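Long-range contacts in Glucose/sorbosone dehydrogenases (Escherichia coli K12, PDB 2G8S), which belongs to the glucose/sorbosone dehydrogenase family and folds as a beta-propeller, a ring of antiparallel sheets, with calcium in the model: residues G39-W44 with A52-V57; L69-A74 with R81-S86; Q288-I293 with V303-G308; D298-V303 with D314-T319. All coordinates share one frame; numbering follows the deposited sequence.

How the interactions relate
Six antiparallel sheets make up this beta-propeller, and the four contacts sample three of them. Along the chain, interactions 1 and 2 follow one another and both close before interactions 3 and 4, whose segments alternate. Interaction 1 ties strand 40-45 to the loop leading to the next sheet, where interaction 2 pairs strands 68-73 and 82-90; their centres are about 12 Å apart, and Leu41 packs on Ile83 and Val71. Interactions 3 and 4 share Val303 on strand 300-307. About 28 Å separates the centres of interactions 2 and 4, on opposite sides of the chain's centre. The first two contacts thus join neighbouring sheets, whereas the last two hold one sheet together strand by strand.

Interaction 1. Residues G39-W44 with A52-V57; sequences GELRHW and APLSGV
Strand 40-44 is met by the irregular segment 52-57 through one direct backbone hydrogen bond, from Leu54 N to Leu41 O at 2.8 Å, nearly straight at 170°. The same carbonyl oxygen receives a CA-H...O contact from Pro53. Nearby a water accepts from Leu41 N and donates to Leu54 O, a second, indirect link. Beyond it, Pro53 lies alongside Arg42 and Glu40: its CD sits over the centre of the guanidinium face, 3.7 Å from Arg42 CZ, and its CG is 3.6 Å from Glu40 CD. A salt bridge to Glu40 holds the guanidinium: Glu40 OE1 accepts 2.9 Å hydrogen bonds from Arg42 NE and Arg42 NH2, side-on, from the same face of the carboxylate and about 45° above its plane, while Arg42 NH1 donates to Ser51 O. Leu41, whose CG is anti to the backbone N (chi1 -178°), places CD2 4.1 Å from Leu54 CD2, while its CB meets Val57 CG2 at 3.8 Å, the side chains crossing at about a right angle. With strand 32-36 on its other side, strand 40-45 is an inner strand of a four-stranded antiparallel propeller sheet, and 52-57 is part of the connection to the following sheet.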
loop_
_atom_site.group_PDB
_atom_site.type_symbol
_atom_site.label_atom_id
_atom_site.label_comp_id
_atom_site.label_asym_id
_atom_site.label_seq_id
_atom_site.Cartn_x
_atom_site.Cartn_y
_atom_site.Cartn_z
ATOM N N GLY A 39 2.675 -14.632 -7.401
ATOM C CA GLY A 39 2.568 -14.197 -8.792
ATOM C C GLY A 39 1.256 -14.425 -9.518
ATOM O O GLY A 39 1.181 -14.197 -10.727
ATOM N N GLU A 40 0.224 -14.840 -8.787
ATOM C CA GLU A 40 -1.085 -15.126 -9.376
ATOM C C GLU A 40 -2.099 -14.028 -9.094
ATOM O O GLU A 40 -2.183 -13.535 -7.961
ATOM C CB GLU A 40 -1.641 -16.429 -8.820
ATOM C CG GLU A 40 -0.850 -17.651 -9.260
ATOM C CD GLU A 40 -1.308 -18.934 -8.601
ATOM O OE1 GLU A 40 -2.204 -18.908 -7.726
ATOM O OE2 GLU A 40 -0.750 -19.987 -8.957
ATOM N N LEU A 41 -2.856 -13.669 -10.132
ATOM C CA LEU A 41 -4.036 -12.801 -10.012
ATOM C C LEU A 41 -5.270 -13.681 -10.177
ATOM O O LEU A 41 -5.380 -14.421 -11.147
ATOM C CB LEU A 41 -4.012 -11.701 -11.079
ATOM C CG LEU A 41 -5.152 -10.665 -11.088
ATOM C CD1 LEU A 41 -5.143 -9.794 -9.828
ATOM C CD2 LEU A 41 -5.090 -9.784 -12.322
ATOM N N ARG A 42 -6.186 -13.622 -9.218
ATOM C CA ARG A 42 -7.362 -14.486 -9.267
ATOM C C ARG A 42 -8.626 -13.678 -9.040
ATOM O O ARG A 42 -8.578 -12.578 -8.499
ATOM C CB ARG A 42 -7.252 -15.639 -8.262
ATOM C CG ARG A 42 -6.224 -16.711 -8.674
ATOM C CD ARG A 42 -6.127 -17.787 -7.622
ATOM N NE ARG A 42 -5.066 -18.776 -7.854
ATOM C CZ ARG A 42 -5.277 -20.073 -8.078
ATOM N NH1 ARG A 42 -6.518 -20.560 -8.132
ATOM N NH2 ARG A 42 -4.243 -20.887 -8.237
ATOM N N HIS A 43 -9.745 -14.216 -9.506
ATOM C CA HIS A 43 -11.056 -13.605 -9.319
ATOM C C HIS A 43 -11.837 -14.409 -8.289
ATOM O O HIS A 43 -11.873 -15.648 -8.360
ATOM C CB HIS A 43 -11.797 -13.598 -10.663
ATOM C CG HIS A 43 -13.249 -13.237 -10.567
ATOM N ND1 HIS A 43 -14.257 -14.096 -10.955
ATOM C CD2 HIS A 43 -13.861 -12.105 -10.145
ATOM C CE1 HIS A 43 -15.428 -13.507 -10.778
ATOM N NE2 HIS A 43 -15.217 -12.300 -10.282
ATOM N N TRP A 44 -12.432 -13.715 -7.320
ATOM C CA TRP A 44 -13.344 -14.344 -6.370
ATOM C C TRP A 44 -14.739 -13.753 -6.529
ATOM O O TRP A 44 -14.884 -12.544 -6.692
ATOM C CB TRP A 44 -12.865 -14.153 -4.923
ATOM C CG TRP A 44 -13.763 -14.862 -3.952
ATOM C CD1 TRP A 44 -13.639 -16.150 -3.520
ATOM C CD2 TRP A 44 -14.948 -14.339 -3.329
ATOM N NE1 TRP A 44 -14.671 -16.465 -2.664
ATOM C CE2 TRP A 44 -15.486 -15.374 -2.530
ATOM C CE3 TRP A 44 -15.603 -13.099 -3.365
ATOM C CZ2 TRP A 44 -16.647 -15.208 -1.769
ATOM C CZ3 TRP A 44 -16.766 -12.938 -2.614
ATOM C CH2 TRP A 44 -17.272 -13.991 -1.827
ATOM N N ALA A 52 -9.168 -19.859 -11.395
ATOM C CA ALA A 52 -7.784 -20.133 -11.778
ATOM C C ALA A 52 -7.070 -18.799 -12.015
ATOM O O ALA A 52 -7.720 -17.760 -12.207
ATOM C CB ALA A 52 -7.746 -20.984 -13.042
ATOM N N PRO A 53 -5.725 -18.812 -12.007
ATOM C CA PRO A 53 -5.005 -17.572 -12.279
ATOM C C PRO A 53 -5.375 -16.982 -13.629
ATOM O O PRO A 53 -5.522 -17.719 -14.612
ATOM C CB PRO A 53 -3.536 -18.020 -12.286
ATOM C CG PRO A 53 -3.523 -19.208 -11.397
ATOM C CD PRO A 53 -4.803 -19.925 -11.719
ATOM N N LEU A 54 -5.537 -15.663 -13.684
ATOM C CA LEU A 54 -5.783 -14.999 -14.958
ATOM C C LEU A 54 -4.511 -15.021 -15.786
ATOM O O LEU A 54 -3.403 -15.031 -15.242
ATOM C CB LEU A 54 -6.220 -13.547 -14.753
ATOM C CG LEU A 54 -7.694 -13.280 -14.448
ATOM C CD1 LEU A 54 -8.117 -13.818 -13.090
ATOM C CD2 LEU A 54 -7.969 -11.794 -14.530
ATOM N N SER A 55 -4.666 -15.050 -17.102
ATOM C CA SER A 55 -3.515 -14.976 -17.994
ATOM C C SER A 55 -3.174 -13.514 -18.282
ATOM O O SER A 55 -4.005 -12.616 -18.055
ATOM C CB SER A 55 -3.812 -15.700 -19.298
ATOM O OG SER A 55 -4.633 -14.884 -20.106
ATOM N N GLY A 56 -1.955 -13.272 -18.773
ATOM C CA GLY A 56 -1.503 -11.926 -19.136
ATOM C C GLY A 56 -0.894 -11.093 -18.022
ATOM O O GLY A 56 -0.655 -9.896 -18.197
ATOM N N VAL A 57 -0.633 -11.734 -16.885
ATOM C CA VAL A 57 -0.078 -11.067 -15.703
ATOM C C VAL A 57 1.453 -11.073 -15.833
ATOM O O VAL A 57 2.014 -12.076 -16.267
ATOM C CB VAL A 57 -0.530 -11.802 -14.412
ATOM C CG1 VAL A 57 0.112 -11.222 -13.153
ATOM C CG2 VAL A 57 -2.055 -11.770 -14.297
HETATM O O HOH W 1 -2.299 -14.896 -12.697
#

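Interaction 2. Residues L69-A74 with R81-S86; sequences LDVVLA and RRIWLS. With EDO (1,2-ethanediol), chain J.
Strands 69-73 and 82-86 form an antiparallel pair in one sheet of the beta-propeller, joined by a turn that includes the short helix 77-80, and the pair begins in a classic beta bulge where Leu69 and Asp70 both face Ser86. In the bulge Leu69 N bonds to Ser86 O at 2.8 Å, while Asp70 N donates to Ser86 OG at 3.0 Å. That hydroxyl sits between the backbone N and the carbonyl carbon (chi1 65°), and it also hydrogen-bonds Gly133 O. The regular ladder centres on Val72 and Trp84, bonded both ways, and ends with Ala74 N to Arg82 O. On one face Val71 and Leu85 lie side by side, CB to CD2 at 3.6 Å, and Leu73 CD2 touches Ile83 CG2 at 3.6 Å. On the other face the Trp84 indole meets Phe137 edge-to-face. Within this pair, Ala74 CB approaches the edge of the indole near its plane, 4.1 Å from Trp84 CD1.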
loop_
_atom_site.group_PDB
_atom_site.type_symbol
_atom_site.label_atom_id
_atom_site.label_comp_id
_atom_site.label_asym_id
_atom_site.label_seq_id
_atom_site.Cartn_x
_atom_site.Cartn_y
_atom_site.Cartn_z
ATOM N N LEU A 69 2.166 -7.446 -6.229
ATOM C CA LEU A 69 1.771 -6.572 -5.129
ATOM C C LEU A 69 0.367 -5.994 -5.334
ATOM O O LEU A 69 -0.609 -6.707 -5.116
ATOM C CB LEU A 69 2.850 -5.509 -4.858
ATOM C CG LEU A 69 4.243 -6.111 -4.554
ATOM C CD1 LEU A 69 5.293 -5.004 -4.517
ATOM C CD2 LEU A 69 4.273 -6.959 -3.278
ATOM N N ASP A 70 0.244 -4.735 -5.743
ATOM C CA ASP A 70 -1.087 -4.120 -5.764
ATOM C C ASP A 70 -1.879 -4.450 -7.019
ATOM O O ASP A 70 -1.307 -4.712 -8.077
ATOM C CB ASP A 70 -0.999 -2.600 -5.596
ATOM C CG ASP A 70 -2.129 -2.039 -4.738
ATOM O OD1 ASP A 70 -3.092 -2.780 -4.439
ATOM O OD2 ASP A 70 -2.033 -0.858 -4.347
ATOM N N VAL A 71 -3.207 -4.426 -6.889
ATOM C CA VAL A 71 -4.093 -4.432 -8.041
ATOM C C VAL A 71 -5.116 -3.330 -7.809
ATOM O O VAL A 71 -5.761 -3.301 -6.760
ATOM C CB VAL A 71 -4.793 -5.805 -8.254
ATOM C CG1 VAL A 71 -5.530 -6.286 -6.997
ATOM C CG2 VAL A 71 -5.753 -5.726 -9.426
ATOM N N VAL A 72 -5.233 -2.415 -8.768
ATOM C CA VAL A 72 -6.141 -1.271 -8.635
ATOM C C VAL A 72 -6.826 -1.006 -9.973
ATOM O O VAL A 72 -6.172 -1.005 -11.010
ATOM C CB VAL A 72 -5.384 0.018 -8.160
ATOM C CG1 VAL A 72 -6.346 1.199 -8.017
ATOM C CG2 VAL A 72 -4.634 -0.234 -6.848
ATOM N N LEU A 73 -8.134 -0.770 -9.955
ATOM C CA LEU A 73 -8.846 -0.431 -11.185
ATOM C C LEU A 73 -8.571 1.017 -11.555
ATOM O O LEU A 73 -8.486 1.876 -10.675
ATOM C CB LEU A 73 -10.354 -0.638 -11.025
ATOM C CG LEU A 73 -10.891 -1.942 -10.448
ATOM C CD1 LEU A 73 -12.384 -1.977 -10.699
ATOM C CD2 LEU A 73 -10.234 -3.164 -11.045
ATOM N N ALA A 74 -8.420 1.300 -12.851
ATOM C CA ALA A 74 -8.310 2.691 -13.303
ATOM C C ALA A 74 -9.606 3.440 -12.967
ATOM O O ALA A 74 -10.672 2.822 -12.877
ATOM C CB ALA A 74 -8.038 2.744 -14.802
ATOM N N ARG A 81 -11.910 -0.573 -18.843
ATOM C CA ARG A 81 -11.589 -1.849 -18.189
ATOM C C ARG A 81 -10.106 -1.991 -17.829
ATOM O O ARG A 81 -9.600 -3.105 -17.670
ATOM C CB ARG A 81 -12.083 -3.048 -19.014
ATOM C CG ARG A 81 -13.606 -3.062 -19.144
ATOM C CD ARG A 81 -14.127 -4.372 -19.702
ATOM N NE ARG A 81 -13.886 -5.509 -18.818
ATOM C CZ ARG A 81 -14.619 -5.818 -17.748
ATOM N NH1 ARG A 81 -15.658 -5.067 -17.392
ATOM N NH2 ARG A 81 -14.308 -6.887 -17.029
ATOM N N ARG A 82 -9.433 -0.852 -17.667
ATOM C CA ARG A 82 -8.013 -0.847 -17.357
ATOM C C ARG A 82 -7.763 -1.191 -15.896
ATOM O O ARG A 82 -8.405 -0.640 -14.995
ATOM C CB ARG A 82 -7.404 0.501 -17.721
ATOM C CG ARG A 82 -5.917 0.598 -17.436
ATOM C CD ARG A 82 -5.413 1.967 -17.795
ATOM N NE ARG A 82 -5.394 2.184 -19.242
ATOM C CZ ARG A 82 -4.999 3.311 -19.827
ATOM N NH1 ARG A 82 -4.617 4.345 -19.087
ATOM N NH2 ARG A 82 -5.005 3.407 -21.153
ATOM N N ILE A 83 -6.834 -2.121 -15.671
ATOM C CA ILE A 83 -6.384 -2.439 -14.320
ATOM C C ILE A 83 -4.878 -2.251 -14.226
ATOM O O ILE A 83 -4.149 -2.516 -15.187
ATOM C CB ILE A 83 -6.832 -3.845 -13.828
ATOM C CG1 ILE A 83 -6.080 -4.971 -14.527
ATOM C CG2 ILE A 83 -8.343 -4.003 -13.953
ATOM C CD1 ILE A 83 -6.138 -6.298 -13.750
ATOM N N TRP A 84 -4.443 -1.729 -13.085
ATOM C CA TRP A 84 -3.035 -1.476 -12.812
ATOM C C TRP A 84 -2.496 -2.499 -11.826
ATOM O O TRP A 84 -3.196 -2.894 -10.884
ATOM C CB TRP A 84 -2.860 -0.069 -12.223
ATOM C CG TRP A 84 -3.052 1.049 -13.208
ATOM C CD1 TRP A 84 -4.227 1.455 -13.795
ATOM C CD2 TRP A 84 -2.028 1.904 -13.727
ATOM N NE1 TRP A 84 -3.991 2.515 -14.649
ATOM C CE2 TRP A 84 -2.649 2.813 -14.624
ATOM C CE3 TRP A 84 -0.641 1.999 -13.516
ATOM C CZ2 TRP A 84 -1.925 3.813 -15.301
ATOM C CZ3 TRP A 84 0.078 2.978 -14.194
ATOM C CH2 TRP A 84 -0.564 3.875 -15.073
ATOM N N LEU A 85 -1.251 -2.924 -12.035
ATOM C CA LEU A 85 -0.578 -3.844 -11.114
ATOM C C LEU A 85 0.799 -3.305 -10.755
ATOM O O LEU A 85 1.462 -2.658 -11.579
ATOM C CB LEU A 85 -0.395 -5.237 -11.735
ATOM C CG LEU A 85 -1.643 -6.001 -12.199
ATOM C CD1 LEU A 85 -1.279 -7.239 -13.022
ATOM C CD2 LEU A 85 -2.490 -6.412 -10.991
ATOM N N SER A 86 1.230 -3.573 -9.525
ATOM C CA SER A 86 2.617 -3.348 -9.161
ATOM C C SER A 86 3.248 -4.665 -8.729
ATOM O O SER A 86 2.564 -5.586 -8.295
ATOM C CB SER A 86 2.735 -2.306 -8.044
ATOM O OG SER A 86 2.157 -2.768 -6.833
HETATM C C1 EDO J . -16.579 -6.652 -14.212
HETATM O O1 EDO J . -16.537 -7.387 -15.438
HETATM C C2 EDO J . -17.782 -5.718 -14.218
HETATM O O2 EDO J . -17.683 -4.801 -15.316
#

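Interaction 3. Residues Q288-I293 with V303-G308; sequences QQKLFI and VMSVNG. With EDO (1,2-ethanediol), chain G; EDO (1,2-ethanediol), chain P.
Lys290, in the conformer described, turns its chain at chi2 (-62°), after a first torsion that sets CG anti to the carbonyl carbon, and this bend folds the amine back across the neighbouring strand to Ser305. There Lys290 NZ donates to Ser305 OG at 2.8 Å. Asp314 ties both groups together, by a salt bridge with the amine and a hydrogen bond with the hydroxyl. On the same face Phe292 and Val303 run alongside one another, with Phe292 CE1 3.7 Å from Val303 CG1 and the methyl oblique to the ring; Trp287 meets that ring edge-to-face. The two segments lie on successive strands, 290-295 and 300-307, an antiparallel beta hairpin and the inner pair of a four-stranded propeller sheet. Leu291 and Met304 are its hydrogen-bonded pair, Leu291 N to Met304 O at 2.9 Å and Met304 N to Leu291 O at 2.8 Å. Val306 N reaches Gln289 O in a nearly straight bond (172°). The opposite face is apolar: Val306 CG2 presses on Leu291 CB at 3.5 Å, and the selenium of Met304, a selenomethionine, meets Ile293 CD1 in the conformer described. Ile224 of another sheet packs against both. A water donates to Val306 O and, weakly, to Gln289 OE1.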
loop_
_atom_site.group_PDB
_atom_site.type_symbol
_atom_site.label_atom_id
_atom_site.label_comp_id
_atom_site.label_asym_id
_atom_site.label_seq_id
_atom_site.Cartn_x
_atom_site.Cartn_y
_atom_site.Cartn_z
ATOM N N GLN A 288 -18.534 5.200 11.183
ATOM C CA GLN A 288 -18.313 6.476 10.509
ATOM C C GLN A 288 -17.134 7.231 11.129
ATOM O O GLN A 288 -16.929 7.194 12.342
ATOM C CB GLN A 288 -19.568 7.345 10.582
ATOM C CG GLN A 288 -20.564 7.039 9.460
ATOM C CD GLN A 288 -20.194 7.713 8.144
ATOM O OE1 GLN A 288 -19.042 8.103 7.934
ATOM N NE2 GLN A 288 -21.172 7.849 7.247
ATOM N N GLN A 289 -16.356 7.900 10.280
ATOM C CA GLN A 289 -15.212 8.717 10.726
ATOM C C GLN A 289 -14.115 7.879 11.367
ATOM O O GLN A 289 -13.431 8.326 12.295
ATOM C CB GLN A 289 -15.659 9.873 11.644
ATOM C CG GLN A 289 -16.696 10.755 10.970
ATOM C CD GLN A 289 -17.018 12.030 11.738
ATOM O OE1 GLN A 289 -16.562 12.245 12.869
ATOM N NE2 GLN A 289 -17.821 12.885 11.115
ATOM N N LYS A 290 -13.971 6.644 10.888
ATOM C CA LYS A 290 -12.912 5.750 11.365
ATOM C C LYS A 290 -11.918 5.412 10.264
ATOM O O LYS A 290 -12.227 5.511 9.069
ATOM C CB LYS A 290 -13.482 4.444 11.918
ATOM C CG LYS A 290 -14.468 4.584 13.059
ATOM C CD LYS A 290 -13.891 5.215 14.295
ATOM C CE LYS A 290 -14.975 5.362 15.357
ATOM N NZ LYS A 290 -14.472 6.206 16.452
ATOM N N LEU A 291 -10.729 5.012 10.688
ATOM C CA LEU A 291 -9.692 4.512 9.809
ATOM C C LEU A 291 -9.256 3.163 10.375
ATOM O O LEU A 291 -8.934 3.060 11.566
ATOM C CB LEU A 291 -8.511 5.480 9.805
ATOM C CG LEU A 291 -7.190 5.036 9.177
ATOM C CD1 LEU A 291 -7.368 4.726 7.692
ATOM C CD2 LEU A 291 -6.156 6.142 9.395
ATOM N N PHE A 292 -9.243 2.139 9.524
ATOM C CA PHE A 292 -8.896 0.781 9.926
ATOM C C PHE A 292 -7.571 0.439 9.293
ATOM O O PHE A 292 -7.415 0.604 8.086
ATOM C CB PHE A 292 -9.973 -0.209 9.458
ATOM C CG PHE A 292 -11.293 -0.012 10.141
ATOM C CD1 PHE A 292 -11.598 -0.722 11.308
ATOM C CD2 PHE A 292 -12.223 0.896 9.633
ATOM C CE1 PHE A 292 -12.801 -0.539 11.964
ATOM C CE2 PHE A 292 -13.450 1.087 10.284
ATOM C CZ PHE A 292 -13.740 0.374 11.450
ATOM N N ILE A 293 -6.617 -0.002 10.114
ATOM C CA ILE A 293 -5.253 -0.281 9.652
ATOM C C ILE A 293 -4.833 -1.697 10.024
ATOM O O ILE A 293 -4.905 -2.094 11.191
ATOM C CB ILE A 293 -4.225 0.724 10.244
ATOM C CG1 ILE A 293 -4.694 2.167 10.019
ATOM C CG2 ILE A 293 -2.840 0.474 9.646
ATOM C CD1 ILE A 293 -3.711 3.234 10.535
ATOM N N VAL A 303 -8.246 0.133 14.998
ATOM C CA VAL A 303 -9.403 0.981 14.750
ATOM C C VAL A 303 -9.065 2.371 15.263
ATOM O O VAL A 303 -8.739 2.531 16.444
ATOM C CB VAL A 303 -10.659 0.474 15.475
ATOM C CG1 VAL A 303 -11.866 1.311 15.071
ATOM C CG2 VAL A 303 -10.890 -0.986 15.147
HETATM N N MSE A 304 -9.130 3.364 14.377
HETATM C CA MSE A 304 -8.749 4.718 14.759
HETATM C C MSE A 304 -9.844 5.715 14.459
HETATM O O MSE A 304 -10.608 5.544 13.510
HETATM C CB MSE A 304 -7.461 5.126 14.051
HETATM C CG MSE A 304 -6.366 4.083 14.166
HETATM SE SE MSE A 304 -4.698 4.681 13.530
HETATM C CE MSE A 304 -4.178 5.732 15.122
ATOM N N SER A 305 -9.920 6.750 15.298
ATOM C CA SER A 305 -10.863 7.851 15.102
ATOM C C SER A 305 -10.162 8.924 14.277
ATOM O O SER A 305 -9.062 9.365 14.637
ATOM C CB SER A 305 -11.273 8.445 16.454
ATOM O OG SER A 305 -12.157 7.585 17.143
ATOM N N VAL A 306 -10.781 9.326 13.167
ATOM C CA VAL A 306 -10.211 10.354 12.306
ATOM C C VAL A 306 -10.874 11.687 12.642
ATOM O O VAL A 306 -12.103 11.776 12.686
ATOM C CB VAL A 306 -10.437 10.038 10.808
ATOM C CG1 VAL A 306 -9.829 11.138 9.914
ATOM C CG2 VAL A 306 -9.832 8.690 10.459
ATOM N N ASN A 307 -10.049 12.706 12.877
ATOM C CA ASN A 307 -10.513 14.005 13.358
ATOM C C ASN A 307 -9.786 15.086 12.559
ATOM O O ASN A 307 -8.758 15.607 12.999
ATOM C CB ASN A 307 -10.216 14.110 14.865
ATOM C CG ASN A 307 -10.621 15.448 15.473
ATOM O OD1 ASN A 307 -11.527 16.129 14.987
ATOM N ND2 ASN A 307 -9.952 15.818 16.568
ATOM N N GLY A 308 -10.292 15.400 11.369
ATOM C CA GLY A 308 -9.567 16.291 10.454
ATOM C C GLY A 308 -8.232 15.663 10.092
ATOM O O GLY A 308 -8.187 14.528 9.590
HETATM C C1 EDO G . -14.604 13.141 9.439
HETATM O O1 EDO G . -15.205 14.399 9.119
HETATM C C2 EDO G . -13.429 13.331 10.382
HETATM O O2 EDO G . -12.502 14.264 9.825
HETATM C C1 EDO P . -18.540 13.549 7.764
HETATM O O1 EDO P . -18.922 12.364 8.480
HETATM C C2 EDO P . -18.871 14.774 8.609
HETATM O O2 EDO P . -20.276 14.799 8.861
HETATM O O HOH W 2 -13.866 11.695 14.710
#

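Interaction 4. Residues D298-V303 with D314-T319; sequences DKDVIV and DGRILT
Charge pairing links Arg316 to Asp298 and Asp300 in a salt-bridge network. Arg316 NH1 donates to both, 2.8 Å to Asp298 OD2 and 2.9 Å to Asp300 OD1, the latter through the syn lone pair. A bend at chi2 (-63°) brings the guanidinium back over Ile302, whose CG1 lies 3.5 Å above its plane, off-centre toward the rim; Arg316 NE forms a salt bridge with Glu313. Thr319 OG1 donates to the other oxygen, Asp300 OD2, at 2.7 Å, so both ends of this buried carboxylate are held.

Backbone bonds pair Val301 and Ile317 in both directions. Val303 N donates to Gly315 O, and Val303 O receives Asp314 N at 2.7 Å and, weakly, Gly315 N; Asp314 and Gly315 both face Val303, a classic beta bulge. Beyond the last rung, a water donates to Lys299 O and Thr319 O.

Apolar contacts fill the opposite face: Ile317 CG1 lies 3.7 Å from Val301 CB, its CG2 meets Val303 CG2, and Leu318 CD1 packs on Val301 CG2. Val8 of strand 8-17, in another sheet, touches Ile317 and Leu318. The two strands thus make the beta hairpin that ends in edge strand 310-317 of a four-stranded propeller sheet.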
loop_
_atom_site.group_PDB
_atom_site.type_symbol
_atom_site.label_atom_id
_atom_site.label_comp_id
_atom_site.label_asym_id
_atom_site.label_seq_id
_atom_site.Cartn_x
_atom_site.Cartn_y
_atom_site.Cartn_z
ATOM N N ASP A 298 1.316 -7.393 15.066
ATOM C CA ASP A 298 0.307 -7.518 16.130
ATOM C C ASP A 298 -0.837 -8.470 15.763
ATOM O O ASP A 298 -1.638 -8.850 16.634
ATOM C CB ASP A 298 -0.264 -6.157 16.513
ATOM C CG ASP A 298 0.702 -5.307 17.318
ATOM O OD1 ASP A 298 1.710 -5.829 17.855
ATOM O OD2 ASP A 298 0.437 -4.093 17.417
ATOM N N LYS A 299 -0.921 -8.824 14.478
ATOM C CA LYS A 299 -1.879 -9.818 13.998
ATOM C C LYS A 299 -3.314 -9.401 14.309
ATOM O O LYS A 299 -4.103 -10.164 14.866
ATOM C CB LYS A 299 -1.561 -11.210 14.577
ATOM C CG LYS A 299 -0.166 -11.732 14.221
ATOM C CD LYS A 299 0.053 -13.174 14.674
ATOM C CE LYS A 299 1.460 -13.609 14.337
ATOM N NZ LYS A 299 1.721 -15.016 14.751
ATOM N N ASP A 300 -3.642 -8.166 13.946
ATOM C CA ASP A 300 -4.989 -7.636 14.139
ATOM C C ASP A 300 -5.198 -6.377 13.303
ATOM O O ASP A 300 -4.348 -6.040 12.479
ATOM C CB ASP A 300 -5.335 -7.440 15.632
ATOM C CG ASP A 300 -4.422 -6.452 16.366
ATOM O OD1 ASP A 300 -3.735 -5.619 15.735
ATOM O OD2 ASP A 300 -4.428 -6.510 17.624
ATOM N N VAL A 301 -6.345 -5.731 13.492
ATOM C CA VAL A 301 -6.680 -4.472 12.834
ATOM C C VAL A 301 -6.801 -3.363 13.874
ATOM O O VAL A 301 -7.444 -3.525 14.916
ATOM C CB VAL A 301 -7.977 -4.604 11.995
ATOM C CG1 VAL A 301 -8.499 -3.221 11.542
ATOM C CG2 VAL A 301 -7.726 -5.524 10.793
ATOM N N ILE A 302 -6.149 -2.240 13.588
ATOM C CA ILE A 302 -6.216 -1.070 14.439
ATOM C C ILE A 302 -7.408 -0.222 14.025
ATOM O O ILE A 302 -7.560 0.112 12.845
ATOM C CB ILE A 302 -4.929 -0.234 14.338
ATOM C CG1 ILE A 302 -3.678 -1.129 14.406
ATOM C CG2 ILE A 302 -4.897 0.814 15.446
ATOM C CD1 ILE A 302 -2.400 -0.367 14.070
ATOM N N VAL A 303 -8.246 0.133 14.998
ATOM C CA VAL A 303 -9.403 0.981 14.750
ATOM C C VAL A 303 -9.065 2.371 15.263
ATOM O O VAL A 303 -8.739 2.531 16.444
ATOM C CB VAL A 303 -10.659 0.474 15.475
ATOM C CG1 VAL A 303 -11.866 1.311 15.071
ATOM C CG2 VAL A 303 -10.890 -0.986 15.147
ATOM N N ASP A 314 -8.563 3.929 18.799
ATOM C CA ASP A 314 -9.689 3.452 19.615
ATOM C C ASP A 314 -9.360 2.124 20.279
ATOM O O ASP A 314 -9.728 1.878 21.432
ATOM C CB ASP A 314 -10.923 3.211 18.762
ATOM C CG ASP A 314 -11.490 4.465 18.143
ATOM O OD1 ASP A 314 -10.963 5.581 18.341
ATOM O OD2 ASP A 314 -12.504 4.298 17.431
ATOM N N GLY A 315 -8.689 1.256 19.533
ATOM C CA GLY A 315 -8.402 -0.091 20.002
ATOM C C GLY A 315 -8.162 -1.028 18.837
ATOM O O GLY A 315 -7.855 -0.585 17.732
ATOM N N ARG A 316 -8.281 -2.325 19.106
ATOM C CA ARG A 316 -7.958 -3.373 18.138
ATOM C C ARG A 316 -9.116 -4.331 17.957
ATOM O O ARG A 316 -9.889 -4.576 18.895
ATOM C CB ARG A 316 -6.748 -4.180 18.614
ATOM C CG ARG A 316 -5.501 -3.362 18.939
ATOM C CD ARG A 316 -4.952 -2.633 17.711
ATOM N NE ARG A 316 -3.727 -1.897 18.016
ATOM C CZ ARG A 316 -2.497 -2.305 17.717
ATOM N NH1 ARG A 316 -2.294 -3.462 17.092
ATOM N NH2 ARG A 316 -1.451 -1.542 18.045
ATOM N N ILE A 317 -9.231 -4.866 16.743
ATOM C CA ILE A 317 -10.180 -5.936 16.433
ATOM C C ILE A 317 -9.451 -7.081 15.719
ATOM O O ILE A 317 -8.355 -6.892 15.192
ATOM C CB ILE A 317 -11.396 -5.424 15.609
ATOM C CG1 ILE A 317 -10.954 -4.863 14.252
ATOM C CG2 ILE A 317 -12.209 -4.390 16.426
ATOM C CD1 ILE A 317 -12.106 -4.475 13.313
ATOM N N LEU A 318 -10.057 -8.270 15.731
ATOM C CA LEU A 318 -9.497 -9.489 15.112
ATOM C C LEU A 318 -8.299 -10.107 15.850
ATOM O O LEU A 318 -7.756 -11.121 15.405
ATOM C CB LEU A 318 -9.158 -9.273 13.624
ATOM C CG LEU A 318 -10.228 -8.726 12.677
ATOM C CD1 LEU A 318 -9.691 -8.620 11.264
ATOM C CD2 LEU A 318 -11.458 -9.593 12.703
ATOM N N THR A 319 -7.911 -9.533 16.989
ATOM C CA THR A 319 -6.754 -10.046 17.726
ATOM C C THR A 319 -6.919 -11.512 18.122
ATOM O O THR A 319 -5.944 -12.265 18.132
ATOM C CB THR A 319 -6.459 -9.213 18.989
ATOM O OG1 THR A 319 -6.574 -7.821 18.677
ATOM C CG2 THR A 319 -5.052 -9.493 19.503
HETATM O O HOH W 3 -3.665 -11.863 16.923
#